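Long-range contacts in maquette-3 (Escherichia coli, PDB 6Z0C), which is a computationally designed four-helix bundle, probably built to explore how buried charged networks can be placed in a hydrophobic core: residues 8-13 and 88-93; 32-37 and 162-167; 128-133 and 171-176. All blocks are in the same frame, centred on the assembly; numbering follows the deposited sequence.

Contact 1: 8-13 and 88-93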
# COMPACT_ATOMS: atom_id res chain seq x y z
N GLN A 8 5.54 -16.75 20.83
CA GLN A 8 6.32 -16.92 19.57
C GLN A 8 5.41 -16.73 18.35
O GLN A 8 5.85 -16.10 17.37
CB GLN A 8 6.99 -18.30 19.54
CG GLN A 8 7.78 -18.59 18.27
CD GLN A 8 8.88 -17.58 18.00
OE1 GLN A 8 9.19 -16.74 18.84
NE2 GLN A 8 9.47 -17.66 16.82
N GLU A 9 4.19 -17.26 18.41
CA GLU A 9 3.16 -17.10 17.34
C GLU A 9 2.92 -15.61 17.11
O GLU A 9 2.97 -15.17 15.95
CB GLU A 9 1.88 -17.84 17.73
CG GLU A 9 0.77 -17.76 16.70
CD GLU A 9 -0.42 -18.62 17.07
OE1 GLU A 9 -1.53 -18.07 17.20
OE2 GLU A 9 -0.24 -19.83 17.24
N PHE A 10 2.70 -14.85 18.19
CA PHE A 10 2.45 -13.39 18.16
C PHE A 10 3.67 -12.65 17.58
O PHE A 10 3.51 -11.83 16.65
CB PHE A 10 2.12 -12.86 19.56
CG PHE A 10 1.83 -11.39 19.59
CD1 PHE A 10 0.61 -10.90 19.17
CD2 PHE A 10 2.80 -10.49 20.00
CE1 PHE A 10 0.35 -9.54 19.18
CE2 PHE A 10 2.54 -9.13 20.01
CZ PHE A 10 1.31 -8.66 19.61
N GLN A 11 4.85 -12.94 18.13
CA GLN A 11 6.12 -12.25 17.76
C GLN A 11 6.43 -12.50 16.28
O GLN A 11 6.84 -11.55 15.61
CB GLN A 11 7.25 -12.71 18.68
CG GLN A 11 7.11 -12.18 20.10
CD GLN A 11 7.31 -10.68 20.17
OE1 GLN A 11 6.36 -9.91 20.17
NE2 GLN A 11 8.56 -10.27 20.19
N GLN A 12 6.20 -13.73 15.79
CA GLN A 12 6.41 -14.12 14.37
C GLN A 12 5.51 -13.27 13.46
O GLN A 12 6.01 -12.79 12.42
CB GLN A 12 6.16 -15.62 14.17
CG GLN A 12 7.37 -16.49 14.50
CD GLN A 12 8.39 -16.53 13.38
OE1 GLN A 12 9.54 -16.16 13.56
NE2 GLN A 12 7.97 -16.99 12.22
N LEU A 13 4.25 -13.06 13.85
CA LEU A 13 3.27 -12.26 13.08
C LEU A 13 3.70 -10.79 13.07
O LEU A 13 3.60 -10.17 12.01
CB LEU A 13 1.86 -12.41 13.67
CG LEU A 13 1.20 -13.78 13.50
CD1 LEU A 13 -0.11 -13.82 14.25
CD2 LEU A 13 0.99 -14.11 12.03
N GLU A 88 3.21 -0.40 18.82
CA GLU A 88 2.29 -0.20 19.98
C GLU A 88 1.47 -1.47 20.21
O GLU A 88 1.23 -1.84 21.38
CB GLU A 88 1.39 1.01 19.76
CG GLU A 88 2.15 2.32 19.68
CD GLU A 88 1.28 3.57 19.61
OE1 GLU A 88 1.81 4.63 19.21
OE2 GLU A 88 0.10 3.49 19.97
N LEU A 89 1.04 -2.12 19.13
CA LEU A 89 0.31 -3.41 19.19
C LEU A 89 1.23 -4.48 19.78
O LEU A 89 0.76 -5.25 20.63
CB LEU A 89 -0.18 -3.80 17.80
CG LEU A 89 -1.05 -5.06 17.74
CD1 LEU A 89 -2.39 -4.82 18.43
CD2 LEU A 89 -1.27 -5.51 16.31
N GLN A 90 2.50 -4.52 19.36
CA GLN A 90 3.51 -5.47 19.91
C GLN A 90 3.59 -5.26 21.43
O GLN A 90 3.54 -6.27 22.17
CB GLN A 90 4.87 -5.28 19.23
CG GLN A 90 5.87 -6.37 19.56
CD GLN A 90 6.46 -6.22 20.94
OE1 GLN A 90 6.68 -5.11 21.43
NE2 GLN A 90 6.72 -7.35 21.58
N GLN A 91 3.69 -4.01 21.87
CA GLN A 91 3.85 -3.64 23.31
C GLN A 91 2.62 -4.10 24.09
O GLN A 91 2.78 -4.53 25.24
CB GLN A 91 4.09 -2.14 23.46
CG GLN A 91 5.48 -1.70 23.01
CD GLN A 91 5.67 -0.20 23.10
OE1 GLN A 91 4.74 0.58 22.92
NE2 GLN A 91 6.90 0.21 23.37
N THR A 92 1.43 -4.02 23.48
CA THR A 92 0.15 -4.42 24.12
C THR A 92 0.10 -5.95 24.24
O THR A 92 -0.32 -6.44 25.31
CB THR A 92 -1.04 -3.83 23.36
OG1 THR A 92 -0.83 -2.41 23.33
CG2 THR A 92 -2.37 -4.13 24.01
N GLY A 93 0.53 -6.68 23.20
CA GLY A 93 0.70 -8.14 23.26
C GLY A 93 1.61 -8.54 24.41
O GLY A 93 1.24 -9.44 25.18

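Contact 2: 32-37 and 162-167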
# COMPACT_ATOMS: atom_id res chain seq x y z
N LEU A 32 7.40 5.36 -7.28
CA LEU A 32 7.70 6.81 -7.36
C LEU A 32 8.78 7.05 -8.42
O LEU A 32 8.60 7.97 -9.25
CB LEU A 32 8.13 7.30 -5.98
CG LEU A 32 6.99 7.51 -4.99
CD1 LEU A 32 7.52 7.63 -3.56
CD2 LEU A 32 6.19 8.75 -5.35
N LYS A 33 9.84 6.23 -8.42
CA LYS A 33 10.97 6.35 -9.38
C LYS A 33 10.43 6.21 -10.81
O LYS A 33 10.65 7.14 -11.61
CB LYS A 33 12.06 5.33 -9.07
CG LYS A 33 13.32 5.47 -9.92
CD LYS A 33 14.39 4.43 -9.62
CE LYS A 33 14.82 4.42 -8.17
NZ LYS A 33 16.00 3.54 -7.96
N ILE A 34 9.74 5.11 -11.13
CA ILE A 34 9.25 4.88 -12.53
C ILE A 34 8.23 5.96 -12.90
O ILE A 34 8.26 6.41 -14.05
CB ILE A 34 8.69 3.46 -12.77
CG1 ILE A 34 8.28 3.31 -14.24
CG2 ILE A 34 7.55 3.12 -11.83
CD1 ILE A 34 8.07 1.89 -14.71
N LYS A 35 7.35 6.36 -11.97
CA LYS A 35 6.25 7.31 -12.29
C LYS A 35 6.84 8.69 -12.60
O LYS A 35 6.35 9.33 -13.54
CB LYS A 35 5.17 7.30 -11.20
CG LYS A 35 4.23 6.10 -11.28
CD LYS A 35 3.00 6.18 -10.41
CE LYS A 35 2.08 7.33 -10.75
NZ LYS A 35 1.47 7.19 -12.09
N LEU A 36 7.89 9.11 -11.88
CA LEU A 36 8.57 10.40 -12.16
C LEU A 36 9.29 10.31 -13.51
O LEU A 36 9.25 11.30 -14.27
CB LEU A 36 9.53 10.75 -11.02
CG LEU A 36 10.10 12.17 -11.06
CD1 LEU A 36 9.01 13.21 -11.27
CD2 LEU A 36 10.87 12.48 -9.78
N GLN A 37 9.91 9.16 -13.83
CA GLN A 37 10.55 8.91 -15.14
C GLN A 37 9.49 9.05 -16.24
O GLN A 37 9.76 9.70 -17.25
CB GLN A 37 11.23 7.53 -15.17
CG GLN A 37 12.48 7.47 -14.30
CD GLN A 37 13.10 6.09 -14.23
OE1 GLN A 37 12.45 5.07 -14.46
NE2 GLN A 37 14.38 6.05 -13.89
N LYS A 162 4.02 2.32 -18.90
CA LYS A 162 2.70 2.31 -18.20
C LYS A 162 2.31 0.87 -17.88
O LYS A 162 1.77 0.64 -16.78
CB LYS A 162 1.63 3.02 -19.03
CG LYS A 162 1.70 4.54 -18.99
CD LYS A 162 1.63 5.10 -17.60
CE LYS A 162 1.17 6.54 -17.54
NZ LYS A 162 1.12 7.02 -16.14
N LEU A 163 2.58 -0.08 -18.79
CA LEU A 163 2.28 -1.52 -18.57
C LEU A 163 3.11 -2.05 -17.39
O LEU A 163 2.56 -2.86 -16.60
CB LEU A 163 2.55 -2.29 -19.87
CG LEU A 163 1.54 -2.03 -20.99
CD1 LEU A 163 2.01 -2.64 -22.30
CD2 LEU A 163 0.16 -2.57 -20.62
N GLN A 164 4.37 -1.61 -17.24
CA GLN A 164 5.25 -2.01 -16.10
C GLN A 164 4.71 -1.38 -14.81
O GLN A 164 4.72 -2.09 -13.78
CB GLN A 164 6.70 -1.60 -16.35
CG GLN A 164 7.60 -1.74 -15.13
CD GLN A 164 7.66 -3.15 -14.59
OE1 GLN A 164 7.51 -4.13 -15.32
NE2 GLN A 164 7.89 -3.27 -13.29
N VAL A 165 4.29 -0.12 -14.85
CA VAL A 165 3.69 0.60 -13.68
C VAL A 165 2.50 -0.21 -13.16
O VAL A 165 2.40 -0.39 -11.93
CB VAL A 165 3.27 2.04 -14.04
CG1 VAL A 165 2.24 2.60 -13.06
CG2 VAL A 165 4.47 2.97 -14.12
N ILE A 166 1.63 -0.67 -14.06
CA ILE A 166 0.38 -1.39 -13.67
C ILE A 166 0.76 -2.71 -12.99
O ILE A 166 0.12 -3.02 -11.96
CB ILE A 166 -0.56 -1.57 -14.88
CG1 ILE A 166 -1.36 -0.29 -15.11
CG2 ILE A 166 -1.46 -2.79 -14.71
CD1 ILE A 166 -2.07 -0.24 -16.43
N LYS A 167 1.76 -3.44 -13.50
CA LYS A 167 2.25 -4.70 -12.87
C LYS A 167 2.64 -4.43 -11.41
O LYS A 167 2.25 -5.24 -10.55
CB LYS A 167 3.47 -5.27 -13.61
CG LYS A 167 3.18 -6.03 -14.89
CD LYS A 167 4.40 -6.71 -15.46
CE LYS A 167 4.13 -7.48 -16.74
NZ LYS A 167 4.00 -6.57 -17.90

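Contact 3: 128-133 and 171-176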
# COMPACT_ATOMS: atom_id res chain seq x y z
N LEU A 128 -7.09 3.61 -2.31
CA LEU A 128 -6.28 4.64 -3.02
C LEU A 128 -5.45 3.97 -4.13
O LEU A 128 -5.41 4.53 -5.25
CB LEU A 128 -5.41 5.38 -2.01
CG LEU A 128 -6.18 6.24 -1.00
CD1 LEU A 128 -5.25 6.79 0.06
CD2 LEU A 128 -6.92 7.38 -1.69
N VAL A 129 -4.85 2.81 -3.85
CA VAL A 129 -4.06 2.04 -4.86
C VAL A 129 -5.00 1.52 -5.96
O VAL A 129 -4.63 1.62 -7.15
CB VAL A 129 -3.24 0.91 -4.21
CG1 VAL A 129 -2.54 0.06 -5.26
CG2 VAL A 129 -2.23 1.44 -3.20
N ALA A 130 -6.15 0.96 -5.58
CA ALA A 130 -7.18 0.44 -6.51
C ALA A 130 -7.62 1.54 -7.48
O ALA A 130 -7.73 1.27 -8.68
CB ALA A 130 -8.35 -0.12 -5.75
N LYS A 131 -7.86 2.75 -6.96
CA LYS A 131 -8.30 3.93 -7.74
C LYS A 131 -7.18 4.35 -8.71
O LYS A 131 -7.48 4.56 -9.90
CB LYS A 131 -8.72 5.07 -6.81
CG LYS A 131 -9.17 6.36 -7.50
CD LYS A 131 -10.02 6.14 -8.74
CE LYS A 131 -10.84 7.36 -9.12
NZ LYS A 131 -9.98 8.52 -9.46
N GLN A 132 -5.94 4.44 -8.23
CA GLN A 132 -4.79 4.84 -9.09
C GLN A 132 -4.64 3.80 -10.21
O GLN A 132 -4.42 4.21 -11.36
CB GLN A 132 -3.51 5.01 -8.27
CG GLN A 132 -2.37 5.60 -9.08
CD GLN A 132 -1.21 6.08 -8.24
OE1 GLN A 132 -0.10 5.57 -8.32
NE2 GLN A 132 -1.47 7.09 -7.42
N LEU A 133 -4.79 2.52 -9.89
CA LEU A 133 -4.70 1.39 -10.86
C LEU A 133 -5.77 1.55 -11.94
O LEU A 133 -5.44 1.40 -13.13
CB LEU A 133 -4.86 0.08 -10.08
CG LEU A 133 -4.76 -1.21 -10.89
CD1 LEU A 133 -3.46 -1.28 -11.67
CD2 LEU A 133 -4.89 -2.41 -9.97
N GLU A 171 1.02 -5.62 -7.76
CA GLU A 171 1.94 -6.22 -6.76
C GLU A 171 1.70 -5.53 -5.41
O GLU A 171 1.60 -6.24 -4.40
CB GLU A 171 3.39 -6.10 -7.25
CG GLU A 171 4.25 -7.30 -6.89
CD GLU A 171 3.77 -8.62 -7.45
OE1 GLU A 171 3.80 -8.80 -8.68
OE2 GLU A 171 3.34 -9.47 -6.64
N LEU A 172 1.57 -4.20 -5.42
CA LEU A 172 1.34 -3.39 -4.20
C LEU A 172 -0.03 -3.74 -3.61
O LEU A 172 -0.10 -3.92 -2.38
CB LEU A 172 1.44 -1.90 -4.57
CG LEU A 172 1.22 -0.91 -3.43
CD1 LEU A 172 2.15 -1.20 -2.26
CD2 LEU A 172 1.41 0.51 -3.92
N LEU A 173 -1.08 -3.85 -4.43
CA LEU A 173 -2.43 -4.28 -3.96
C LEU A 173 -2.31 -5.62 -3.22
O LEU A 173 -2.90 -5.74 -2.14
CB LEU A 173 -3.41 -4.40 -5.14
CG LEU A 173 -4.25 -3.17 -5.45
CD1 LEU A 173 -5.24 -3.46 -6.56
CD2 LEU A 173 -4.98 -2.66 -4.21
N GLN A 174 -1.57 -6.59 -3.78
CA GLN A 174 -1.40 -7.94 -3.17
C GLN A 174 -0.74 -7.81 -1.78
O GLN A 174 -1.17 -8.54 -0.87
CB GLN A 174 -0.58 -8.85 -4.08
CG GLN A 174 -1.34 -9.26 -5.34
CD GLN A 174 -0.48 -10.06 -6.29
OE1 GLN A 174 -0.00 -11.14 -5.94
NE2 GLN A 174 -0.30 -9.55 -7.49
N LEU A 175 0.27 -6.95 -1.63
CA LEU A 175 0.97 -6.76 -0.34
C LEU A 175 -0.00 -6.18 0.69
O LEU A 175 0.05 -6.61 1.84
CB LEU A 175 2.20 -5.86 -0.52
CG LEU A 175 3.29 -6.38 -1.45
CD1 LEU A 175 4.48 -5.44 -1.47
CD2 LEU A 175 3.73 -7.79 -1.09
N VAL A 176 -0.88 -5.26 0.28
CA VAL A 176 -1.87 -4.61 1.19
C VAL A 176 -2.91 -5.66 1.59
O VAL A 176 -3.37 -5.63 2.75
CB VAL A 176 -2.53 -3.37 0.54
CG1 VAL A 176 -3.59 -2.77 1.43
CG2 VAL A 176 -1.49 -2.32 0.18

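Contact 1: 8-13 and 88-93
The amide oxygen OE1 of Gln11 takes a hydrogen bond of 2.9 Å from NE2 of Gln90, and this bond ties together the first two helices of a designed four-helix bundle. The segments 8-13 and 88-93 run antiparallel, their axes 10.8 Å apart at closest approach. The bond is nearly straight at its hydrogen, with an N-H...O angle of 173°. OE1 lies almost in the amide plane of Gln90, whereas the donor is tilted from the carbonyl plane of Gln11, and the two amides are turned 66° against each other. Both chains bend at chi2; that kink swings the amides into the gap between the helices, although neither CB points directly across it. NE2 of Gln90 also makes a weak hydrogen bond to Gln94, and Trp97 packs on both glutamines. An alanine in place of Gln11 would remove the acceptor, and the Gln90 amide would probably lose its cross-helix mate and be freer to turn.

Toward the core a ring takes over, packed against the backbone of the other helix. The CB of Phe10 points toward that helix and, with CG opposite the backbone N (chi1 -179°), the ring follows it into contact; it also meets Phe111 of helix 105-144 and Leu186 of helix 152-194. Gly93, with no side chain, lets the ring come close to its CA. CZ thus sits 3.7 Å from Gly93 CA, while the carbonyl oxygen of Leu89 lies at the ring edge, 3.6 Å from that same CZ.

Contact 2: 32-37 and 162-167
Ile34 crosses Val165 obliquely and Gln164 at about a right angle, and the methyl CD1 does most of the touching. It lies 3.8 Å from CG2 of Val165 and 3.7 Å from CG of Gln164, in the aliphatic part of that side chain. CG1 and CG2 of Ile34 also pack on that one valine methyl, which therefore faces three carbons of a single side chain. The reach comes from an extended isoleucine: CG1 is trans to the backbone N (chi1 -178°) and CD1 continues the line outward. On the flank, CG of Lys35 rests 4.2 Å from Val165 CG2, closing the apolar patch on its inner side.

Beyond that methyl the character changes. Lys35 curls at chi3 and chi4, Lys162 bends at chi2, and the chains cross nearly perpendicularly, bringing their ammonium groups to 4.1 Å, NZ to NZ. The pair is explained by the anions it shares: each NZ forms salt bridges to both Glu65 of helix 52-99 and Glu136 of helix 105-144, and Lys35 also bonds the amide oxygen of Gln68. Two lysines and two glutamates are thus likely to balance in charge, and the carboxylates probably offset the repulsion between the ammonium groups and favour their charged form.

Further out, Gln164 hydrogen-bonds through NE2 to Gln168 on its own helix, and Ile38 packs on both Lys162 and Val165. The two helices run antiparallel at 157°, with axes 10.3 Å apart, and every helix contributes one charged residue to the cluster: a buried ion-pair network in a four-helix bundle, set beside ordinary hydrophobic packing.

Contact 3: 128-133 and 171-176
Leu173 packs tightly against Val129 and Leu133, its branches dividing the work. Its CG lies 3.7 Å from Val129 CG1, and CD1 meets Leu133 CD2 at 3.6 Å, while CD2 packs on the same valine methyl and on the valine CB. Val129 and Leu173 lie alongside each other, pointing opposite ways, and their CA atoms, 6.6 Å apart, mark the nearest approach of the two backbones. Deeper in, the second valine methyl, CG2, touches CD2 of Leu172 at 3.8 Å; with CG1 turned away from the backbone N (chi1 175°), the valine can serve both leucines at once. Leu172 continues inward to Leu27 and Leu31 of helix 4-48, and Val129 to Leu75 of helix 52-99.

The outer side is looser. There Leu173, itself partly exposed, has CD2 4.0 Å from the backbone N of Ala130 and 4.5 Å from its CB, a short side chain that adds little area. No hydrogen bond joins the two segments; what joins them is apolar contact. The helices run antiparallel at 162°, their axes 9.9 Å apart, an arrangement characteristic of the hydrophobic core of an antiparallel four-helix bundle.

How the contacts relate
From the N terminus, helix 4-48 runs the length of the bundle and helix 52-99 returns beside it; contact 1 closes this first hairpin near its open end. Helix 105-144 goes out again and helix 152-194 comes back, and contact 3 closes that second hairpin, in series with the first. Contact 2 joins the first helix to the last, so its segments alternate with those of both other contacts. It lies 35 Å from contact 1, centre to centre, on the opposite side of the chain's centre. Contacts 2 and 3 touch directly, Lys35 packing on Gln132 and Ile166 on Leu133, so the charged cluster grades into the apolar core.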